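Local coordinates for bartonella effector protein (Bep) substrate of VirB T4SS (Bartonella sp. 1-1C, PDB 4PY3) that belongs to the Fic family of predicted AMP transferases, as the N-terminal Fic domain of a VirB-translocated effector whose own activity is uncertain, at residues 21-24 and 25-29; 65-68 and 69-73; 77-80 and 81-85. All coordinates share one frame; numbering follows the deposited sequence.

Contact 1: residues 21-24 and 25-29; sequences LKNK and HNIMS
The carboxamide of Asn23 meets the backbone N and O of Ile27 edge-on, roughly in its own plane, and each end of the amide is used. Asn23 OD1 receives the N-H of Ile27 at 3.0 Å. This bond is nearly straight (171°) and lies in the plane of the side-chain carbonyl, on a lone pair. Asn23 ND2 returns a bond to Ile27 O at 2.9 Å, with that oxygen in the amide plane. The same ND2 also gives a hydrogen bond to Leu21 O at 3.0 Å. Together these bonds fix the rotation of the amide about chi2. The first torsion of Asn23 (chi1 62°) places CG between the backbone N and the carbonyl carbon and turns the amide in toward residues 25-27.

A type I beta turn from Asn23 to Asn26 brings the chain back to the amide. Its closing bond runs from Asn26 N to Asn23 O at 3.1 Å, with the donor above the carbonyl plane. His25 N adds a weak bond to Asn23 OD1. His25 CB lies 3.3 Å from that oxygen, and the ring beyond it meets Asn23 OD1 obliquely. The imidazole has its polar partner in Thr73, which bonds NE2. Ile27 CB packs beside Asn23 OD1 at 3.7 Å.

The turn lies in the loop just before helix 30-48, near the protein surface. Ser29 is the N-cap of that helix and bonds Lys32 N. Asn23 rests on Leu33, His25 and Ile27 touch Val36, and the His25 ring also meets that of Tyr40 on the same helix.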
loop_
_atom_site.group_PDB
_atom_site.type_symbol
_atom_site.label_atom_id
_atom_site.label_comp_id
_atom_site.label_asym_id
_atom_site.label_seq_id
_atom_site.Cartn_x
_atom_site.Cartn_y
_atom_site.Cartn_z
ATOM N N LEU A 21 4.580 -12.797 12.348
ATOM C CA LEU A 21 3.705 -11.727 12.801
ATOM C C LEU A 21 2.529 -12.317 13.583
ATOM O O LEU A 21 1.928 -13.318 13.177
ATOM C CB LEU A 21 3.200 -10.878 11.621
ATOM C CG LEU A 21 4.213 -9.919 10.987
ATOM C CD1 LEU A 21 3.684 -9.310 9.691
ATOM C CD2 LEU A 21 4.602 -8.803 11.947
ATOM N N LYS A 22 2.176 -11.662 14.681
ATOM C CA LYS A 22 1.022 -12.083 15.468
ATOM C C LYS A 22 -0.212 -12.003 14.594
ATOM O O LYS A 22 -0.368 -11.052 13.826
ATOM C CB LYS A 22 0.820 -11.190 16.693
ATOM C CG LYS A 22 1.882 -11.333 17.756
ATOM C CD LYS A 22 1.656 -10.292 18.841
ATOM C CE LYS A 22 2.633 -10.431 19.991
ATOM N NZ LYS A 22 2.421 -9.355 20.988
ATOM N N ASN A 23 -1.081 -13.000 14.707
ATOM C CA ASN A 23 -2.272 -13.039 13.879
ATOM C C ASN A 23 -3.422 -13.748 14.567
ATOM O O ASN A 23 -3.214 -14.577 15.440
ATOM C CB ASN A 23 -1.968 -13.715 12.538
ATOM C CG ASN A 23 -1.518 -15.162 12.700
ATOM O OD1 ASN A 23 -2.336 -16.083 12.734
ATOM N ND2 ASN A 23 -0.208 -15.363 12.778
ATOM N N LYS A 24 -4.636 -13.428 14.133
ATOM C CA LYS A 24 -5.849 -13.945 14.758
ATOM C C LYS A 24 -6.048 -15.438 14.536
ATOM O O LYS A 24 -6.885 -16.045 15.189
ATOM C CB LYS A 24 -7.076 -13.194 14.243
ATOM C CG LYS A 24 -7.046 -11.700 14.510
ATOM C CD LYS A 24 -8.358 -11.024 14.129
ATOM C CE LYS A 24 -8.246 -9.522 14.331
ATOM N NZ LYS A 24 -9.501 -8.797 13.987
ATOM N N HIS A 25 -5.310 -16.018 13.600
ATOM C CA HIS A 25 -5.430 -17.437 13.322
ATOM C C HIS A 25 -4.528 -18.268 14.227
ATOM O O HIS A 25 -4.612 -19.489 14.206
ATOM C CB HIS A 25 -5.085 -17.739 11.861
ATOM C CG HIS A 25 -5.733 -16.810 10.887
ATOM N ND1 HIS A 25 -7.097 -16.757 10.709
ATOM C CD2 HIS A 25 -5.205 -15.883 10.052
ATOM C CE1 HIS A 25 -7.381 -15.847 9.796
ATOM N NE2 HIS A 25 -6.251 -15.299 9.384
ATOM N N ASN A 26 -3.663 -17.609 14.999
ATOM C CA ASN A 26 -2.671 -18.288 15.832
ATOM C C ASN A 26 -1.752 -19.178 14.998
ATOM O O ASN A 26 -1.332 -20.233 15.440
ATOM C CB ASN A 26 -3.368 -19.093 16.935
ATOM C CG ASN A 26 -4.301 -18.256 17.795
ATOM O OD1 ASN A 26 -5.397 -18.695 18.077
ATOM N ND2 ASN A 26 -3.888 -17.052 18.191
ATOM N N ILE A 27 -1.444 -18.734 13.783
ATOM C CA ILE A 27 -0.559 -19.462 12.870
ATOM C C ILE A 27 0.885 -19.030 13.082
ATOM O O ILE A 27 1.192 -17.832 13.072
ATOM C CB ILE A 27 -0.953 -19.222 11.396
ATOM C CG1 ILE A 27 -2.287 -19.911 11.105
ATOM C CG2 ILE A 27 0.121 -19.746 10.453
ATOM C CD1 ILE A 27 -2.892 -19.552 9.765
ATOM N N MET A 28 1.769 -20.007 13.244
ATOM C CA MET A 28 3.162 -19.745 13.607
ATOM C C MET A 28 4.112 -19.830 12.423
ATOM O O MET A 28 5.222 -19.328 12.491
ATOM C CB MET A 28 3.601 -20.735 14.682
ATOM C CG MET A 28 2.692 -20.773 15.897
ATOM S SD MET A 28 2.535 -19.147 16.661
ATOM C CE MET A 28 2.034 -19.597 18.324
ATOM N N SER A 29 3.677 -20.452 11.338
ATOM C CA SER A 29 4.484 -20.519 10.121
ATOM C C SER A 29 4.243 -19.272 9.263
ATOM O O SER A 29 3.110 -18.959 8.919
ATOM C CB SER A 29 4.142 -21.776 9.317
ATOM O OG SER A 29 4.697 -21.704 8.021
#

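Contact 2: residues 65-68 and 69-73; sequences IHQR and LFEST
His66 chi1 (-170°) sets CG opposite its own N, and Phe70 chi1 (-62°) sets CG beside its N; with these torsions Phe70 CD2 comes over the imidazole. The pair is one helical turn apart (i, i+4), toward the C-terminal end of helix 59-70 in the Fic fold. Phe70 CD2 lies over the centre of one face of the ring, 3.5 Å from His66 NE2. The two ring planes are at 47°. His66 NE2 bonds Ala157 O. Phe155 stacks on the imidazole; the Phe70 contact is oblique.

Next to this pair, Ile65 and Leu69 run side by side, facing helix 159-173, with Ile65 CG2 3.9 Å from Leu69 CD1. Their backbones are joined by Leu69 N to Ile65 O at 2.9 Å. Phe70 N to His66 O follows at 3.0 Å, and Glu71 N to Gln67 O is weak.

Arg68 bends at chi2 and reaches Glu71, three residues on, in a salt bridge. The guanidinium and carboxylate planes are nearly perpendicular. Arg68 NH1 donates to Glu71 OE2 at 2.8 Å, in the guanidinium plane, using the syn lone pair of the carboxylate oxygen.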
loop_
_atom_site.group_PDB
_atom_site.type_symbol
_atom_site.label_atom_id
_atom_site.label_comp_id
_atom_site.label_asym_id
_atom_site.label_seq_id
_atom_site.Cartn_x
_atom_site.Cartn_y
_atom_site.Cartn_z
ATOM N N ILE A 65 -9.205 0.220 3.193
ATOM C CA ILE A 65 -8.862 -0.905 2.336
ATOM C C ILE A 65 -8.009 -1.905 3.108
ATOM O O ILE A 65 -8.257 -3.101 3.048
ATOM C CB ILE A 65 -8.098 -0.457 1.086
ATOM C CG1 ILE A 65 -9.044 0.314 0.161
ATOM C CG2 ILE A 65 -7.521 -1.649 0.337
ATOM C CD1 ILE A 65 -8.323 1.230 -0.795
ATOM N N HIS A 66 -6.991 -1.399 3.792
ATOM C CA HIS A 66 -6.092 -2.238 4.568
ATOM C C HIS A 66 -6.890 -2.951 5.659
ATOM O O HIS A 66 -6.708 -4.145 5.891
ATOM C CB HIS A 66 -4.984 -1.393 5.183
ATOM C CG HIS A 66 -3.882 -2.189 5.802
ATOM N ND1 HIS A 66 -3.986 -2.750 7.059
ATOM C CD2 HIS A 66 -2.655 -2.534 5.340
ATOM C CE1 HIS A 66 -2.875 -3.401 7.348
ATOM N NE2 HIS A 66 -2.052 -3.292 6.321
ATOM N N GLN A 67 -7.817 -2.218 6.277
ATOM C CA GLN A 67 -8.691 -2.790 7.291
ATOM C C GLN A 67 -9.459 -3.978 6.710
ATOM O O GLN A 67 -9.467 -5.065 7.286
ATOM C CB GLN A 67 -9.665 -1.748 7.839
ATOM C CG GLN A 67 -10.217 -2.101 9.214
ATOM C CD GLN A 67 -10.986 -0.967 9.876
ATOM O OE1 GLN A 67 -10.869 0.198 9.499
ATOM N NE2 GLN A 67 -11.774 -1.310 10.887
ATOM N N ARG A 68 -10.086 -3.780 5.556
ATOM C CA ARG A 68 -10.868 -4.843 4.945
ATOM C C ARG A 68 -10.012 -6.020 4.508
ATOM O O ARG A 68 -10.424 -7.166 4.632
ATOM C CB ARG A 68 -11.667 -4.315 3.759
ATOM C CG ARG A 68 -12.875 -3.475 4.158
ATOM C CD ARG A 68 -13.904 -4.345 4.854
ATOM N NE ARG A 68 -15.133 -3.629 5.155
ATOM C CZ ARG A 68 -15.973 -3.941 6.138
ATOM N NH1 ARG A 68 -15.724 -4.961 6.964
ATOM N NH2 ARG A 68 -17.071 -3.216 6.317
ATOM N N LEU A 69 -8.829 -5.738 3.992
ATOM C CA LEU A 69 -7.966 -6.789 3.478
ATOM C C LEU A 69 -7.410 -7.665 4.582
ATOM O O LEU A 69 -7.205 -8.851 4.361
ATOM C CB LEU A 69 -6.802 -6.207 2.679
ATOM C CG LEU A 69 -7.111 -5.553 1.321
ATOM C CD1 LEU A 69 -5.802 -5.143 0.667
ATOM C CD2 LEU A 69 -7.884 -6.482 0.409
ATOM N N PHE A 70 -7.184 -7.087 5.764
ATOM C CA PHE A 70 -6.447 -7.770 6.821
ATOM C C PHE A 70 -7.150 -7.937 8.176
ATOM O O PHE A 70 -6.569 -8.515 9.075
ATOM C CB PHE A 70 -5.110 -7.067 7.023
ATOM C CG PHE A 70 -4.239 -7.106 5.807
ATOM C CD1 PHE A 70 -3.681 -8.301 5.388
ATOM C CD2 PHE A 70 -3.975 -5.958 5.086
ATOM C CE1 PHE A 70 -2.889 -8.350 4.246
ATOM C CE2 PHE A 70 -3.189 -5.996 3.952
ATOM C CZ PHE A 70 -2.643 -7.193 3.525
ATOM N N GLU A 71 -8.398 -7.503 8.308
ATOM C CA GLU A 71 -9.101 -7.570 9.598
ATOM C C GLU A 71 -9.359 -8.983 10.114
ATOM O O GLU A 71 -9.602 -9.164 11.314
ATOM C CB GLU A 71 -10.411 -6.776 9.577
ATOM C CG GLU A 71 -11.475 -7.274 8.606
ATOM C CD GLU A 71 -12.578 -6.261 8.323
ATOM O OE1 GLU A 71 -12.497 -5.088 8.793
ATOM O OE2 GLU A 71 -13.544 -6.647 7.620
ATOM N N SER A 72 -9.331 -9.981 9.229
ATOM C CA SER A 72 -9.503 -11.375 9.651
ATOM C C SER A 72 -8.197 -11.991 10.158
ATOM O O SER A 72 -8.223 -13.045 10.801
ATOM C CB SER A 72 -10.060 -12.229 8.518
ATOM O OG SER A 72 -11.414 -11.921 8.265
ATOM N N THR A 73 -7.083 -11.313 9.884
ATOM C CA THR A 73 -5.750 -11.814 10.155
ATOM C C THR A 73 -4.975 -10.979 11.177
ATOM O O THR A 73 -4.357 -11.534 12.075
ATOM C CB THR A 73 -4.945 -11.873 8.856
ATOM O OG1 THR A 73 -5.577 -12.792 7.965
ATOM C CG2 THR A 73 -3.519 -12.330 9.108
#

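Contact 3: residues 77-80 and 81-85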
loop_
_atom_site.group_PDB
_atom_site.type_symbol
_atom_site.label_atom_id
_atom_site.label_comp_id
_atom_site.label_asym_id
_atom_site.label_seq_id
_atom_site.Cartn_x
_atom_site.Cartn_y
_atom_site.Cartn_z
ATOM N N ALA A 77 -5.144 -4.262 11.755
ATOM C CA ALA A 77 -5.537 -3.943 10.397
ATOM C C ALA A 77 -6.147 -2.546 10.373
ATOM O O ALA A 77 -6.988 -2.216 11.210
ATOM C CB ALA A 77 -6.531 -4.960 9.860
ATOM N N GLY A 78 -5.689 -1.722 9.442
ATOM C CA GLY A 78 -6.237 -0.390 9.240
ATOM C C GLY A 78 -5.479 0.675 10.006
ATOM O O GLY A 78 -5.625 1.873 9.725
ATOM N N TYR A 79 -4.693 0.241 10.989
ATOM C CA TYR A 79 -3.888 1.140 11.799
ATOM C C TYR A 79 -2.476 1.219 11.231
ATOM O O TYR A 79 -1.879 0.206 10.882
ATOM C CB TYR A 79 -3.820 0.677 13.260
ATOM C CG TYR A 79 -5.069 0.918 14.087
ATOM C CD1 TYR A 79 -5.542 2.216 14.312
ATOM C CD2 TYR A 79 -5.765 -0.137 14.657
ATOM C CE1 TYR A 79 -6.671 2.451 15.083
ATOM C CE2 TYR A 79 -6.902 0.084 15.414
ATOM C CZ TYR A 79 -7.344 1.378 15.640
ATOM O OH TYR A 79 -8.470 1.610 16.403
ATOM N N THR A 80 -1.953 2.437 11.158
ATOM C CA THR A 80 -0.624 2.680 10.624
ATOM C C THR A 80 0.426 2.449 11.707
ATOM O O THR A 80 0.095 2.305 12.890
ATOM C CB THR A 80 -0.522 4.101 10.049
ATOM O OG1 THR A 80 -0.993 5.051 11.003
ATOM C CG2 THR A 80 -1.384 4.217 8.802
ATOM N N ARG A 81 1.693 2.376 11.296
ATOM C CA ARG A 81 2.746 1.899 12.193
ATOM C C ARG A 81 3.258 2.977 13.142
ATOM O O ARG A 81 4.112 2.696 13.997
ATOM C CB ARG A 81 3.890 1.220 11.428
ATOM C CG ARG A 81 4.714 2.130 10.560
ATOM C CD ARG A 81 5.634 1.348 9.626
ATOM N NE ARG A 81 6.071 2.205 8.521
ATOM C CZ ARG A 81 7.026 3.129 8.577
ATOM N NH1 ARG A 81 7.705 3.349 9.701
ATOM N NH2 ARG A 81 7.314 3.826 7.479
ATOM N N ASP A 82 2.710 4.172 13.025
ATOM C CA ASP A 82 2.889 5.219 14.029
ATOM C C ASP A 82 1.800 5.171 15.095
ATOM O O ASP A 82 1.880 5.884 16.099
ATOM C CB ASP A 82 2.893 6.617 13.374
ATOM C CG ASP A 82 1.697 6.858 12.487
ATOM O OD1 ASP A 82 0.930 5.920 12.198
ATOM O OD2 ASP A 82 1.537 7.993 12.004
ATOM N N PHE A 83 0.768 4.369 14.860
ATOM C CA PHE A 83 -0.286 4.210 15.840
ATOM C C PHE A 83 0.177 3.226 16.927
ATOM O O PHE A 83 0.581 2.097 16.623
ATOM C CB PHE A 83 -1.558 3.695 15.188
ATOM C CG PHE A 83 -2.733 3.669 16.113
ATOM C CD1 PHE A 83 -3.540 4.779 16.266
ATOM C CD2 PHE A 83 -3.018 2.521 16.854
ATOM C CE1 PHE A 83 -4.622 4.753 17.126
ATOM C CE2 PHE A 83 -4.095 2.490 17.720
ATOM C CZ PHE A 83 -4.895 3.606 17.855
ATOM N N SER A 84 0.095 3.669 18.172
ATOM C CA SER A 84 0.462 2.828 19.296
ATOM C C SER A 84 -0.645 1.835 19.510
ATOM O O SER A 84 -1.647 2.182 20.138
ATOM C CB SER A 84 0.619 3.643 20.604
ATOM O OG SER A 84 1.966 4.018 20.728
ATOM N N PHE A 85 -0.445 0.609 19.037
ATOM C CA PHE A 85 -1.509 -0.374 19.022
ATOM C C PHE A 85 -1.438 -1.344 20.203
ATOM O O PHE A 85 -0.398 -1.936 20.460
ATOM C CB PHE A 85 -1.471 -1.181 17.739
ATOM C CG PHE A 85 -2.587 -2.161 17.647
ATOM C CD1 PHE A 85 -3.865 -1.727 17.305
ATOM C CD2 PHE A 85 -2.394 -3.501 17.963
ATOM C CE1 PHE A 85 -4.919 -2.614 17.247
ATOM C CE2 PHE A 85 -3.446 -4.396 17.896
ATOM C CZ PHE A 85 -4.713 -3.955 17.564
#
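Tyr79, Phe83 and Phe85 form an aromatic cluster around a tight turn. Tyr79 and Phe83 make an offset stack. Their centroids are 4.0 Å apart and their planes differ by 16°. Tyr79 CD1 lies over the centre of the Phe83 ring, whereas Phe83 CE2 sits toward the rim of the Tyr79 ring. The closest approach is Tyr79 CE1 to Phe83 CZ at 3.5 Å. Phe85 meets another part of the tyrosine, with its CD1 3.6 Å from Tyr79 CD2. These two rings are oblique, at 47°. Phe83 CG is set opposite its own N (chi1 -173°), which carries the ring back along the chain to Tyr79.

Hydrogen bonds hold the turn beside the cluster. Phe83 N donates to Thr80 O at 2.9 Å and closes a type I beta turn from Thr80 to Phe83. The donor stands above the carbonyl plane. Thr80 and Asp82 point the same way, side by side. Thr80 OG1 is modelled as donating to Asp82 OD1, but the 2.4 Å separation is very short, and its exact length is doubtful.

The guanidinium of Arg81 leads away from residues 77-80 and is held by backbone carbonyls from outside the turn. NH2 bonds Val108 O and Ile152 O, NE bonds Ala153 O, and NH1 bonds Met95 O. These bonds tie the turn to the end of helix 135-152 and to loops on both sides of it in sequence.

The turn lies between helix 59-70 and strand 85-86. Phe85 opens that strand and pairs through its backbone with Ala93, in the antiparallel partner 92-93. Thr80 packs on Gln114, and Arg81 and Asp82 on Ile113, of helix 113-126.

The three contacts follow one another along the chain. Contacts 1 and 2 have centres about 14 Å apart and are linked by probable hydrogen bonds: Lys24 NZ lies 2.7 Å from Glu71 O, and Lys24 N lies 2.8 Å from Thr73 O. Contacts 2 and 3 are about 12 Å apart between centres, joined by a probable hydrogen bond between His66 ND1 and Gly78 N at 3.1 Å. Contacts 1 and 3 do not touch; their nearest atoms are about 6 Å apart. Contacts 2 and 3 both reach the loop 153-157, which matches the start of the Fic motif. Ala153 probably occupies the place of its usual catalytic histidine, so AMP transfer remains uncertain.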